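Local atomic coordinates of heme utilization carrier protein (Escherichia coli O157:H7, PDB entry 6U9J), a protein that probably binds heme in the cytosol and carries it as part of bacterial heme uptake and anaerobic heme degradation. Residues Gly13-Val18 and Ala105-Lys110; Ser36-Gly41 and Cys101-Leu106; Cys52-Val57 and Ile132-Asp137; Asn56-Val61 and Glu69-Leu74; Gly77-Gly82 and Ile96-Cys101. One frame throughout, in Å; residues are numbered along the deposited sequence. Where two conformers were deposited one is given.

How the contacts relate
Four of the five contacts build or cover one six-stranded antiparallel sheet, and contact 5 belongs to the smaller, three-stranded sheet and the loop that leaves it. Contacts 1 and 2 share Ala105 and Leu106 of strand 103-111, with centres about 14 Å apart: one packs a helix start against the strand, the other pairs it with strand 36-40. Contacts 3 and 4, with centres only about 7 Å apart, share Asn56 and Val57 and meet through Phe133 N and Thr58 O, 2.7 Å apart; both touch a phosphate ion, probably from the crystallisation liquor. Contact 5, centred about 26 Å from contact 1, falls along the chain between the segments of contact 2 and shares Cys101 with it. Contacts 4 and 5 both reach the second subunit.

Contact 1. Residues Gly13-Val18 and Ala105-Lys110; sequences GTLEVV and ALIERK
Gly13 O receives both terminal nitrogens of Arg109, an end-on grip in which two N-H groups converge on a single carbonyl oxygen. The bond from Arg109 NH1 to Gly13 O is 3.0 Å long and arrives nearly along the C=O axis, while Arg109 NH2 reaches the same Gly13 O at 3.2 Å from a more bent direction. The oxygen lies in the guanidinium plane, so the pair of bonds fixes how that group is turned. A carboxylate also takes part: Glu10 OE1 forms a salt bridge with Arg109 NH1 and would probably offset its charge.

The polar grip falls at the start of helix 15-22, where Thr14 occupies the N-cap; its OG1 takes a weak capping bond from Val17 N at 3.5 Å. In this way strand 103-111 of the large sheet is tied to the turn that opens the helix.

Apolar packing covers the flat side of the same guanidinium. Leu15 CD2 sits over its centre, 3.6 Å from Arg109 CZ, as the two side chains run alongside each other, pointing opposite ways. Arg109 CD lies 4.1 Å from Leu15 CD1, and the bend at chi3 (-64°) beyond it turns the guanidinium toward Gly13. Two residues earlier on the strand, Ile107 CD1 makes a looser contact with Leu15 CD1 at 4.5 Å, and both residues also touch Leu33.

Contact 2. Residues Ser36-Gly41 and Cys101-Leu106; sequences STVVPG and CTHIAL
His103 and Val39 meet where two antiparallel strands, 36-40 at the edge of the sheet and 103-111 beside it, run side by side. The His103 side chain starts with CB 3.7 Å from Val39 O, the same oxygen that accepts from Ile104 N. With CG anti to the carbonyl carbon (chi1 -63°), the ring then swings along the neighbouring strand: CG is still 4.2 Å from Val39 O, and CD2 passes that oxygen to come 4.3 Å from Val38 CG1. Beyond these two segments the ring packs on Leu27 and Arg31 of helix 26-31.

On the buried face, Val39 CG2 rests 4.0 Å from Ile104 CB, and Leu106 points to that same side, where helix 144-157 covers it. The other face pairs Val38 CG2 with Ala105 CB, next to Val30.

Main-chain bonds supply the framework. Val39 N to Ile104 O, at 2.8 Å, is the straightest of four bonds that join the hydrogen-bonded pairs Thr37-Leu106 and Val39-Ile104. Gly41 N continues the ladder only weakly, to Thr102 O. Chemically, then, backbone amides set the register, while branched aliphatic groups seal one face against the C-terminal helix; Val38 and Ala105 make up the other, and His103 at the strand's start packs toward helix 26-31.

Contact 3. Residues Cys52-Val57 and Ile132-Asp137; sequences CEWGNV and IFLGRD. With PO4 (phosphate ion), chain E.
Asn56 O, 3.7 Å from Gly135 CA, accepts a hydrogen bond from Gln146 NE2; at the other end of that side-chain amide, Gln146 OE1 accepts one from Gly135 N. One glutamine of helix 144-157 thus clasps both segments where no hydrogen bond joins them directly. A phosphate ion, probably from the crystallisation liquor, lies beside this spot: Arg136 N gives it two weak bonds, the shorter to O4 at 3.1 Å, and Gly135 CA approaches the same O4 at 3.4 Å.

Strands 56-62 and 128-133 are antiparallel neighbours in the large sheet, and this contact lies at the end of that pairing, where Phe133 N still probably donates to Thr58 O and the strands then part.

Two apolar pairs bridge the segments. Leu134 CD2 reaches the benzo part of the indole, 3.6 Å from both Trp54 CE3 and Trp54 CZ3, meeting the ring obliquely; Ala149 and Leu153 of helix 144-157 also touch Trp54. With CG1 anti to the carbonyl carbon (chi1 -63°), Val57 CG2 falls between the backbone N and that carbon, 3.9 Å from Ile132 CG2. Val57 CB lies 3.7 Å from Phe133 O, and Leu74 lies against Ile132 as well.

Contact 4. Residues Asn56-Val61 and Glu69-Leu74; sequences NVTTLV and EFSGEL. With PO4 (phosphate ion), chain E.
Thr59 and Leu74 meet at the tight end of this contact. Leu74 CD1 comes within 3.3 Å of Thr59 OG1, the two side chains crossing at about a right angle. Thr59 OG1 lies 2.9 Å from the oxygen of a water that also donates to Phe70 O, bridging the threonine hydroxyl and the backbone. Ile132 of the adjacent strand packs on both Thr59 and Leu74, and Trp48 and Val51 of helix 44-51 further cover the leucine.

Underneath runs regular antiparallel pairing. Phe70 N to Thr59 O is 2.8 Å, and Thr59 N returns a bond to Phe70 O; Val57 and Gly72 form the next hydrogen-bonded pair. In that last pair Val57 N stands above the carbonyl plane of Gly72, 55° out of it, consistent with segment 69-74 turning a corner at Gly72. Asn56 OD1 follows the corner, 3.4 Å from Gly72 CA.

The outer face is far looser. Thr58 CG2, anti to its own amide nitrogen, lies 3.7 Å from Glu69 CB, and Thr58 OG1 makes a weak bond to O1 of the phosphate ion at 3.1 Å. Ser71 OG sits 2.7 Å from both O1 and O2 of that ion, its single proton being available to either.

The arrangement is a beta hairpin, strands 56-62 and 66-71, whose outer strand goes on to pair through Glu69 and Phe70 with an antiparallel strand of the second subunit, so that the sheet continues across the dimer interface.

Contact 5. Residues Gly77-Gly82 and Ile96-Cys101; sequences GFHRHG and IKAENC
His79 and Glu99 face each other across a water rather than through a direct bond. His79 ND1 and Glu99 OE1 are 3.9 Å apart, their ring and carboxylate planes turned 57° from one another. The water lies at the edge of the imidazole, in its plane, 2.9 Å from His79 ND1; it donates to Glu99 OE1 at 2.8 Å and, weakly, to Gly82 O. A second water donates to Gly82 O at 2.7 Å and accepts from Glu99 N at 2.9 Å. Gly82 O is thereby shared by two solvent molecules that link the turn to the short 3-10 segment 98-100.

Gly82 belongs to the tight connection between strands 77-80 and 83-86 of the smaller, three-stranded antiparallel sheet. Lys97 is the centre of an inverse gamma turn that leads from strand 92-96 into the 3-10 segment.

Apolar contact is slight: Ala98 CB meets the imidazole at its edge, 4.1 Å from His79 CE1. The ring also meets that of Phe84, and its far nitrogen, His79 NE2, is hydrogen-bonded to Asp45.

Two polar side chains reach the second subunit: Lys97 NZ bonds to Ala64 O of that subunit, and Asn100 ND2 to its Asp65 OD1.

Contact 1. Residues Gly13-Val18 and Ala105-Lys110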
# COMPACT_ATOMS: atom_id res chain seq x y z
N GLY A 13 18.95 -11.01 -7.65
CA GLY A 13 17.86 -10.05 -7.61
C GLY A 13 16.84 -10.40 -6.56
O GLY A 13 17.19 -10.92 -5.49
N THR A 14 15.57 -10.11 -6.85
CA THR A 14 14.50 -10.32 -5.88
C THR A 14 14.13 -11.80 -5.79
O THR A 14 14.43 -12.61 -6.67
CB THR A 14 13.27 -9.51 -6.26
OG1 THR A 14 12.74 -10.00 -7.50
CG2 THR A 14 13.62 -8.03 -6.39
N LEU A 15 13.45 -12.15 -4.69
CA LEU A 15 13.03 -13.53 -4.48
C LEU A 15 11.78 -13.89 -5.29
O LEU A 15 11.55 -15.08 -5.55
CB LEU A 15 12.77 -13.79 -2.99
CG LEU A 15 13.96 -13.65 -2.05
CD1 LEU A 15 13.54 -13.95 -0.63
CD2 LEU A 15 15.10 -14.56 -2.49
N GLU A 16 10.98 -12.91 -5.68
CA GLU A 16 9.83 -13.20 -6.54
C GLU A 16 10.28 -13.66 -7.92
O GLU A 16 9.66 -14.55 -8.51
CB GLU A 16 8.93 -11.97 -6.65
CG GLU A 16 8.14 -11.66 -5.39
CD GLU A 16 8.93 -10.80 -4.41
OE1 GLU A 16 8.34 -10.34 -3.41
OE2 GLU A 16 10.15 -10.58 -4.63
N VAL A 17 11.36 -13.07 -8.43
CA VAL A 17 11.91 -13.51 -9.71
C VAL A 17 12.33 -14.97 -9.63
O VAL A 17 12.14 -15.75 -10.57
CB VAL A 17 13.07 -12.59 -10.14
CG1 VAL A 17 13.90 -13.24 -11.23
CG2 VAL A 17 12.53 -11.24 -10.61
N VAL A 18 12.89 -15.39 -8.48
CA VAL A 18 13.24 -16.79 -8.29
C VAL A 18 11.99 -17.66 -8.33
O VAL A 18 11.97 -18.73 -8.95
CB VAL A 18 14.01 -16.99 -6.97
CG1 VAL A 18 14.23 -18.47 -6.72
CG2 VAL A 18 15.33 -16.25 -7.01
N ALA A 105 7.64 -14.94 7.78
CA ALA A 105 9.05 -15.32 7.70
C ALA A 105 9.94 -14.16 8.10
O ALA A 105 9.67 -13.01 7.76
CB ALA A 105 9.44 -15.79 6.30
N LEU A 106 11.01 -14.46 8.83
CA LEU A 106 12.10 -13.53 9.04
C LEU A 106 13.25 -13.97 8.15
O LEU A 106 13.63 -15.14 8.16
CB LEU A 106 12.55 -13.51 10.51
CG LEU A 106 11.76 -12.56 11.43
CD1 LEU A 106 10.31 -12.98 11.55
CD2 LEU A 106 12.41 -12.47 12.81
N ILE A 107 13.76 -13.04 7.34
CA ILE A 107 14.75 -13.34 6.31
C ILE A 107 15.96 -12.42 6.45
O ILE A 107 15.82 -11.21 6.63
CB ILE A 107 14.14 -13.18 4.91
CG1 ILE A 107 12.98 -14.15 4.73
CG2 ILE A 107 15.23 -13.39 3.82
CD1 ILE A 107 12.05 -13.78 3.58
N GLU A 108 17.15 -13.00 6.31
CA GLU A 108 18.38 -12.23 6.14
C GLU A 108 19.05 -12.70 4.86
O GLU A 108 19.21 -13.90 4.65
CB GLU A 108 19.32 -12.40 7.33
CG GLU A 108 18.74 -11.87 8.63
CD GLU A 108 19.63 -12.18 9.82
OE1 GLU A 108 19.33 -13.15 10.55
OE2 GLU A 108 20.63 -11.46 10.01
N ARG A 109 19.41 -11.75 4.01
CA ARG A 109 20.14 -12.11 2.79
C ARG A 109 20.82 -10.87 2.24
O ARG A 109 20.64 -9.75 2.74
CB ARG A 109 19.19 -12.71 1.74
CG ARG A 109 18.09 -11.75 1.31
CD ARG A 109 17.18 -12.38 0.27
NE ARG A 109 17.92 -12.68 -0.96
CZ ARG A 109 17.71 -12.09 -2.14
NH1 ARG A 109 18.45 -12.44 -3.18
NH2 ARG A 109 16.77 -11.17 -2.28
N LYS A 110 21.65 -11.07 1.22
CA LYS A 110 22.17 -9.93 0.48
C LYS A 110 21.30 -9.67 -0.74
O LYS A 110 20.89 -10.61 -1.44
CB LYS A 110 23.62 -10.16 0.06
CG LYS A 110 24.60 -9.89 1.19
CD LYS A 110 26.02 -9.85 0.69
CE LYS A 110 26.97 -9.69 1.86
NZ LYS A 110 27.13 -8.27 2.26

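Contact 2. Residues Ser36-Gly41 and Cys101-Leu106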
# COMPACT_ATOMS: atom_id res chain seq x y z
N SER A 36 16.51 -18.29 6.87
CA SER A 36 15.12 -17.89 7.07
C SER A 36 14.49 -18.67 8.21
O SER A 36 14.79 -19.85 8.42
CB SER A 36 14.28 -18.09 5.80
OG SER A 36 14.16 -19.46 5.47
N THR A 37 13.57 -18.01 8.91
CA THR A 37 12.75 -18.60 9.96
C THR A 37 11.30 -18.40 9.54
O THR A 37 10.88 -17.27 9.29
CB THR A 37 13.02 -17.93 11.31
OG1 THR A 37 14.39 -18.11 11.66
CG2 THR A 37 12.14 -18.52 12.41
N VAL A 38 10.54 -19.50 9.43
CA VAL A 38 9.15 -19.45 8.98
C VAL A 38 8.27 -19.97 10.10
O VAL A 38 8.51 -21.05 10.65
CB VAL A 38 8.95 -20.28 7.70
CG1 VAL A 38 7.49 -20.23 7.26
CG2 VAL A 38 9.87 -19.78 6.59
N VAL A 39 7.24 -19.19 10.46
CA VAL A 39 6.30 -19.59 11.51
C VAL A 39 4.88 -19.45 11.00
O VAL A 39 4.62 -18.79 9.98
CB VAL A 39 6.50 -18.75 12.79
CG1 VAL A 39 7.92 -18.90 13.33
CG2 VAL A 39 6.12 -17.28 12.54
N PRO A 40 3.92 -20.07 11.67
CA PRO A 40 2.52 -19.90 11.27
C PRO A 40 2.02 -18.49 11.57
O PRO A 40 2.56 -17.76 12.40
CB PRO A 40 1.77 -20.94 12.11
CG PRO A 40 2.80 -21.91 12.55
CD PRO A 40 4.06 -21.11 12.71
N GLY A 41 0.95 -18.12 10.87
CA GLY A 41 0.34 -16.81 11.00
C GLY A 41 -0.25 -16.50 12.37
O GLY A 41 -0.50 -15.33 12.66
N CYS A 101 -3.41 -14.07 7.09
CA CYS A 101 -1.97 -14.31 7.16
C CYS A 101 -1.75 -15.72 7.69
O CYS A 101 -2.00 -15.99 8.87
CB CYS A 101 -1.31 -13.28 8.07
SG CYS A 101 0.48 -13.59 8.21
N THR A 102 -1.28 -16.62 6.82
CA THR A 102 -1.08 -18.00 7.25
C THR A 102 0.37 -18.32 7.61
O THR A 102 0.60 -19.33 8.29
CB THR A 102 -1.55 -18.97 6.16
OG1 THR A 102 -0.80 -18.75 4.96
CG2 THR A 102 -3.04 -18.77 5.86
N HIS A 103 1.34 -17.51 7.16
CA HIS A 103 2.75 -17.72 7.49
C HIS A 103 3.43 -16.37 7.60
O HIS A 103 3.01 -15.40 6.96
CB HIS A 103 3.50 -18.56 6.45
CG HIS A 103 2.97 -19.96 6.33
ND1 HIS A 103 1.99 -20.30 5.42
CD2 HIS A 103 3.24 -21.07 7.04
CE1 HIS A 103 1.70 -21.58 5.56
NE2 HIS A 103 2.43 -22.07 6.55
N ILE A 104 4.48 -16.33 8.43
CA ILE A 104 5.36 -15.17 8.58
C ILE A 104 6.79 -15.67 8.50
O ILE A 104 7.13 -16.70 9.09
CB ILE A 104 5.12 -14.45 9.92
CG1 ILE A 104 3.65 -14.02 10.02
CG2 ILE A 104 6.09 -13.27 10.08
CD1 ILE A 104 3.26 -13.59 11.43
N ALA A 105 7.64 -14.94 7.78
CA ALA A 105 9.05 -15.32 7.70
C ALA A 105 9.94 -14.16 8.10
O ALA A 105 9.67 -13.01 7.76
CB ALA A 105 9.44 -15.79 6.30
N LEU A 106 11.01 -14.46 8.83
CA LEU A 106 12.10 -13.53 9.04
C LEU A 106 13.25 -13.97 8.15
O LEU A 106 13.63 -15.14 8.16
CB LEU A 106 12.55 -13.51 10.51
CG LEU A 106 11.76 -12.56 11.43
CD1 LEU A 106 10.31 -12.98 11.55
CD2 LEU A 106 12.41 -12.47 12.81
O HOH W 1 16.05 -15.64 10.42

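Contact 3. Residues Cys52-Val57 and Ile132-Asp137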
# COMPACT_ATOMS: atom_id res chain seq x y z
N CYS A 52 6.88 -3.10 16.77
CA CYS A 52 6.43 -1.79 17.22
C CYS A 52 7.41 -1.13 18.19
O CYS A 52 7.31 0.07 18.44
CB CYS A 52 5.06 -1.90 17.89
SG CYS A 52 3.68 -2.13 16.74
N GLU A 53 8.34 -1.90 18.76
CA GLU A 53 9.29 -1.35 19.72
C GLU A 53 10.64 -1.01 19.11
O GLU A 53 11.50 -0.48 19.82
CB GLU A 53 9.48 -2.34 20.87
CG GLU A 53 8.17 -2.68 21.55
CD GLU A 53 8.36 -3.57 22.75
OE1 GLU A 53 7.89 -3.19 23.85
OE2 GLU A 53 8.97 -4.64 22.60
N TRP A 54 10.85 -1.29 17.82
CA TRP A 54 12.18 -1.28 17.23
C TRP A 54 12.63 0.08 16.71
O TRP A 54 13.79 0.21 16.29
CB TRP A 54 12.24 -2.27 16.08
CG TRP A 54 12.24 -3.71 16.48
CD1 TRP A 54 12.23 -4.21 17.75
CD2 TRP A 54 12.26 -4.83 15.60
NE1 TRP A 54 12.23 -5.59 17.71
CE2 TRP A 54 12.26 -5.99 16.40
CE3 TRP A 54 12.29 -4.97 14.20
CZ2 TRP A 54 12.28 -7.28 15.85
CZ3 TRP A 54 12.31 -6.25 13.66
CH2 TRP A 54 12.30 -7.39 14.49
N GLY A 55 11.76 1.09 16.70
CA GLY A 55 12.11 2.36 16.08
C GLY A 55 11.71 2.45 14.62
O GLY A 55 10.73 1.82 14.20
N ASN A 56 12.44 3.21 13.82
CA ASN A 56 12.02 3.44 12.44
C ASN A 56 12.29 2.21 11.58
O ASN A 56 13.44 1.77 11.43
CB ASN A 56 12.72 4.66 11.86
CG ASN A 56 12.34 5.95 12.59
OD1 ASN A 56 11.16 6.22 12.80
ND2 ASN A 56 13.34 6.74 12.95
N VAL A 57 11.22 1.66 11.01
CA VAL A 57 11.29 0.57 10.05
C VAL A 57 10.59 1.02 8.77
O VAL A 57 9.94 2.07 8.73
CB VAL A 57 10.66 -0.73 10.60
CG1 VAL A 57 11.45 -1.23 11.82
CG2 VAL A 57 9.18 -0.53 10.94
N ILE A 132 8.00 -5.87 5.96
CA ILE A 132 8.66 -4.88 6.81
C ILE A 132 10.16 -5.08 6.68
O ILE A 132 10.64 -6.21 6.83
CB ILE A 132 8.24 -4.99 8.28
CG1 ILE A 132 6.73 -4.79 8.43
CG2 ILE A 132 8.98 -3.97 9.13
CD1 ILE A 132 6.22 -5.12 9.81
N PHE A 133 10.89 -4.00 6.41
CA PHE A 133 12.34 -4.02 6.28
C PHE A 133 12.98 -3.22 7.40
O PHE A 133 12.48 -2.16 7.77
CB PHE A 133 12.78 -3.43 4.93
CG PHE A 133 12.42 -4.28 3.76
CD1 PHE A 133 11.19 -4.13 3.14
CD2 PHE A 133 13.31 -5.22 3.26
CE1 PHE A 133 10.85 -4.92 2.05
CE2 PHE A 133 12.98 -6.01 2.17
CZ PHE A 133 11.75 -5.86 1.56
N LEU A 134 14.13 -3.68 7.89
CA LEU A 134 14.81 -2.92 8.94
C LEU A 134 15.32 -1.59 8.40
O LEU A 134 15.61 -1.45 7.21
CB LEU A 134 15.98 -3.71 9.50
CG LEU A 134 15.65 -4.85 10.44
CD1 LEU A 134 16.91 -5.26 11.21
CD2 LEU A 134 14.55 -4.47 11.40
N GLY A 135 15.45 -0.62 9.31
CA GLY A 135 15.90 0.71 8.94
C GLY A 135 17.40 0.81 8.72
O GLY A 135 18.18 -0.09 9.02
N ARG A 136 17.80 1.96 8.18
CA ARG A 136 19.19 2.17 7.78
C ARG A 136 19.67 3.53 8.26
O ARG A 136 18.88 4.40 8.64
CB ARG A 136 19.35 2.06 6.26
CG ARG A 136 19.11 0.64 5.74
CD ARG A 136 19.35 0.52 4.25
NE ARG A 136 18.96 -0.80 3.78
CZ ARG A 136 19.79 -1.83 3.67
NH1 ARG A 136 19.32 -3.01 3.25
NH2 ARG A 136 21.07 -1.70 3.99
N ASP A 137 21.00 3.68 8.27
CA ASP A 137 21.62 4.96 8.60
C ASP A 137 21.90 5.74 7.32
O ASP A 137 21.57 5.32 6.22
CB ASP A 137 22.88 4.74 9.45
CG ASP A 137 24.02 4.02 8.71
OD1 ASP A 137 24.05 3.96 7.46
OD2 ASP A 137 24.92 3.50 9.40
P PO4 E . 14.70 4.01 7.36
O1 PO4 E . 13.41 3.33 7.78
O2 PO4 E . 14.38 5.26 6.57
O3 PO4 E . 15.51 4.38 8.58
O4 PO4 E . 15.52 3.08 6.48

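Contact 4. Residues Asn56-Val61 and Glu69-Leu74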
# COMPACT_ATOMS: atom_id res chain seq x y z
N ASN A 56 12.44 3.21 13.82
CA ASN A 56 12.02 3.44 12.44
C ASN A 56 12.29 2.21 11.58
O ASN A 56 13.44 1.77 11.43
CB ASN A 56 12.72 4.66 11.86
CG ASN A 56 12.34 5.95 12.59
OD1 ASN A 56 11.16 6.22 12.80
ND2 ASN A 56 13.34 6.74 12.95
N VAL A 57 11.22 1.66 11.01
CA VAL A 57 11.29 0.57 10.05
C VAL A 57 10.59 1.02 8.77
O VAL A 57 9.94 2.07 8.73
CB VAL A 57 10.66 -0.73 10.60
CG1 VAL A 57 11.45 -1.23 11.82
CG2 VAL A 57 9.18 -0.53 10.94
N THR A 58 10.73 0.23 7.71
CA THR A 58 10.06 0.49 6.44
C THR A 58 9.02 -0.60 6.17
O THR A 58 9.37 -1.77 6.02
CB THR A 58 11.05 0.56 5.29
OG1 THR A 58 12.03 1.56 5.57
CG2 THR A 58 10.32 0.91 3.98
N THR A 59 7.76 -0.19 6.10
CA THR A 59 6.65 -1.08 5.78
C THR A 59 6.28 -0.89 4.32
O THR A 59 6.13 0.25 3.86
CB THR A 59 5.45 -0.77 6.67
OG1 THR A 59 5.83 -0.90 8.04
CG2 THR A 59 4.30 -1.73 6.36
N LEU A 60 6.16 -1.99 3.59
CA LEU A 60 5.99 -1.96 2.15
C LEU A 60 4.78 -2.78 1.73
O LEU A 60 4.57 -3.89 2.23
CB LEU A 60 7.27 -2.49 1.46
CG LEU A 60 7.37 -2.55 -0.07
CD1 LEU A 60 8.80 -2.28 -0.52
CD2 LEU A 60 6.87 -3.90 -0.58
N VAL A 61 3.98 -2.24 0.82
CA VAL A 61 2.94 -3.01 0.15
C VAL A 61 3.17 -2.90 -1.36
O VAL A 61 3.53 -1.84 -1.86
CB VAL A 61 1.53 -2.54 0.54
CG1 VAL A 61 1.29 -1.10 0.11
CG2 VAL A 61 0.48 -3.49 -0.03
N GLU A 69 5.88 2.70 0.36
CA GLU A 69 6.66 2.33 1.52
C GLU A 69 6.60 3.45 2.53
O GLU A 69 6.64 4.63 2.17
CB GLU A 69 8.11 2.00 1.18
CG GLU A 69 8.78 2.91 0.21
CD GLU A 69 10.00 2.24 -0.43
OE1 GLU A 69 9.87 1.67 -1.53
OE2 GLU A 69 11.08 2.27 0.20
N PHE A 70 6.50 3.07 3.79
CA PHE A 70 6.39 4.03 4.88
C PHE A 70 7.54 3.80 5.85
O PHE A 70 7.68 2.71 6.39
CB PHE A 70 5.07 3.92 5.64
CG PHE A 70 5.01 4.79 6.87
CD1 PHE A 70 4.73 6.14 6.76
CD2 PHE A 70 5.25 4.26 8.13
CE1 PHE A 70 4.68 6.94 7.89
CE2 PHE A 70 5.20 5.06 9.26
CZ PHE A 70 4.91 6.40 9.14
N SER A 71 8.35 4.83 6.05
CA SER A 71 9.46 4.78 6.98
C SER A 71 9.04 5.49 8.26
O SER A 71 8.65 6.66 8.24
CB SER A 71 10.70 5.44 6.37
OG SER A 71 11.79 5.44 7.28
N GLY A 72 9.10 4.76 9.37
CA GLY A 72 8.73 5.30 10.66
C GLY A 72 8.38 4.17 11.60
O GLY A 72 8.49 3.00 11.27
N GLU A 73 7.92 4.55 12.79
CA GLU A 73 7.58 3.54 13.78
C GLU A 73 6.33 2.78 13.34
O GLU A 73 5.38 3.37 12.81
CB GLU A 73 7.36 4.19 15.14
CG GLU A 73 8.63 4.81 15.70
CD GLU A 73 8.49 5.24 17.15
OE1 GLU A 73 7.36 5.57 17.57
OE2 GLU A 73 9.52 5.26 17.86
N LEU A 74 6.35 1.46 13.54
CA LEU A 74 5.19 0.65 13.19
C LEU A 74 4.04 0.98 14.14
O LEU A 74 4.22 0.91 15.37
CB LEU A 74 5.54 -0.83 13.28
CG LEU A 74 4.58 -1.77 12.55
CD1 LEU A 74 4.69 -1.57 11.04
CD2 LEU A 74 4.80 -3.23 12.94
P PO4 E . 14.70 4.01 7.36
O1 PO4 E . 13.41 3.33 7.78
O2 PO4 E . 14.38 5.26 6.57
O3 PO4 E . 15.51 4.38 8.58
O4 PO4 E . 15.52 3.08 6.48
O HOH W 2 6.94 1.64 9.01

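Contact 5. Residues Gly77-Gly82 and Ile96-Cys101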
# COMPACT_ATOMS: atom_id res chain seq x y z
N GLY A 77 -1.94 -1.83 16.83
CA GLY A 77 -3.26 -2.09 16.29
C GLY A 77 -4.11 -2.92 17.22
O GLY A 77 -3.64 -3.42 18.25
N PHE A 78 -5.37 -3.07 16.84
CA PHE A 78 -6.33 -3.86 17.60
C PHE A 78 -7.17 -4.68 16.63
O PHE A 78 -7.46 -4.24 15.51
CB PHE A 78 -7.23 -2.97 18.48
CG PHE A 78 -8.03 -1.95 17.71
CD1 PHE A 78 -7.46 -0.73 17.36
CD2 PHE A 78 -9.34 -2.21 17.34
CE1 PHE A 78 -8.18 0.21 16.64
CE2 PHE A 78 -10.08 -1.27 16.62
CZ PHE A 78 -9.50 -0.06 16.28
N HIS A 79 -7.59 -5.86 17.08
CA HIS A 79 -8.43 -6.74 16.28
C HIS A 79 -9.90 -6.42 16.50
O HIS A 79 -10.34 -6.24 17.64
CB HIS A 79 -8.17 -8.21 16.62
CG HIS A 79 -6.78 -8.68 16.27
ND1 HIS A 79 -6.47 -9.19 15.03
CD2 HIS A 79 -5.66 -8.75 17.02
CE1 HIS A 79 -5.18 -9.53 15.02
NE2 HIS A 79 -4.67 -9.27 16.21
N ARG A 80 -10.67 -6.36 15.41
CA ARG A 80 -12.12 -6.15 15.49
C ARG A 80 -12.76 -6.69 14.22
O ARG A 80 -12.42 -6.26 13.12
CB ARG A 80 -12.44 -4.67 15.68
CG ARG A 80 -13.86 -4.38 16.20
CD ARG A 80 -14.16 -2.89 16.06
NE ARG A 80 -15.58 -2.60 16.24
CZ ARG A 80 -16.12 -2.20 17.39
NH1 ARG A 80 -15.34 -2.04 18.46
NH2 ARG A 80 -17.42 -1.96 17.46
N HIS A 81 -13.68 -7.66 14.38
CA HIS A 81 -14.47 -8.19 13.26
C HIS A 81 -13.60 -8.70 12.12
O HIS A 81 -13.92 -8.52 10.94
CB HIS A 81 -15.45 -7.14 12.73
CG HIS A 81 -16.57 -6.84 13.67
ND1 HIS A 81 -17.31 -7.83 14.29
CD2 HIS A 81 -17.09 -5.66 14.10
CE1 HIS A 81 -18.22 -7.28 15.06
NE2 HIS A 81 -18.11 -5.96 14.96
N GLY A 82 -12.49 -9.36 12.46
CA GLY A 82 -11.63 -9.96 11.47
C GLY A 82 -10.54 -9.06 10.92
O GLY A 82 -9.64 -9.55 10.24
N ILE A 96 -5.41 -4.61 8.23
CA ILE A 96 -4.85 -5.84 7.68
C ILE A 96 -5.81 -6.98 7.98
O ILE A 96 -6.28 -7.12 9.11
CB ILE A 96 -3.46 -6.16 8.27
CG1 ILE A 96 -2.46 -5.05 7.92
CG2 ILE A 96 -2.95 -7.50 7.72
CD1 ILE A 96 -1.22 -5.09 8.79
N LYS A 97 -6.10 -7.79 6.96
CA LYS A 97 -6.88 -9.00 7.20
C LYS A 97 -5.92 -10.04 7.77
O LYS A 97 -5.46 -10.97 7.09
CB LYS A 97 -7.56 -9.48 5.92
CG LYS A 97 -8.63 -8.53 5.41
CD LYS A 97 -9.23 -9.01 4.10
CE LYS A 97 -10.17 -7.96 3.54
NZ LYS A 97 -10.59 -8.27 2.14
N ALA A 98 -5.60 -9.88 9.05
CA ALA A 98 -4.54 -10.68 9.67
C ALA A 98 -4.89 -12.15 9.78
O ALA A 98 -3.99 -12.99 9.85
CB ALA A 98 -4.20 -10.13 11.05
N GLU A 99 -6.18 -12.51 9.82
CA GLU A 99 -6.49 -13.94 9.81
C GLU A 99 -6.28 -14.57 8.45
O GLU A 99 -6.32 -15.81 8.35
CB GLU A 99 -7.93 -14.17 10.26
CG GLU A 99 -8.29 -13.38 11.49
CD GLU A 99 -7.39 -13.68 12.66
OE1 GLU A 99 -7.08 -12.73 13.42
OE2 GLU A 99 -7.00 -14.85 12.84
N ASN A 100 -6.07 -13.77 7.41
CA ASN A 100 -5.65 -14.30 6.13
C ASN A 100 -4.14 -14.47 6.05
O ASN A 100 -3.64 -14.98 5.04
CB ASN A 100 -6.14 -13.40 5.00
CG ASN A 100 -7.53 -13.77 4.51
OD1 ASN A 100 -7.99 -14.88 4.72
ND2 ASN A 100 -8.18 -12.85 3.81
N CYS A 101 -3.41 -14.07 7.09
CA CYS A 101 -1.97 -14.31 7.16
C CYS A 101 -1.75 -15.72 7.69
O CYS A 101 -2.00 -15.99 8.87
CB CYS A 101 -1.31 -13.28 8.07
SG CYS A 101 0.48 -13.59 8.21
O HOH W 3 -7.52 -10.12 12.52
O HOH W 4 -8.50 -11.34 8.64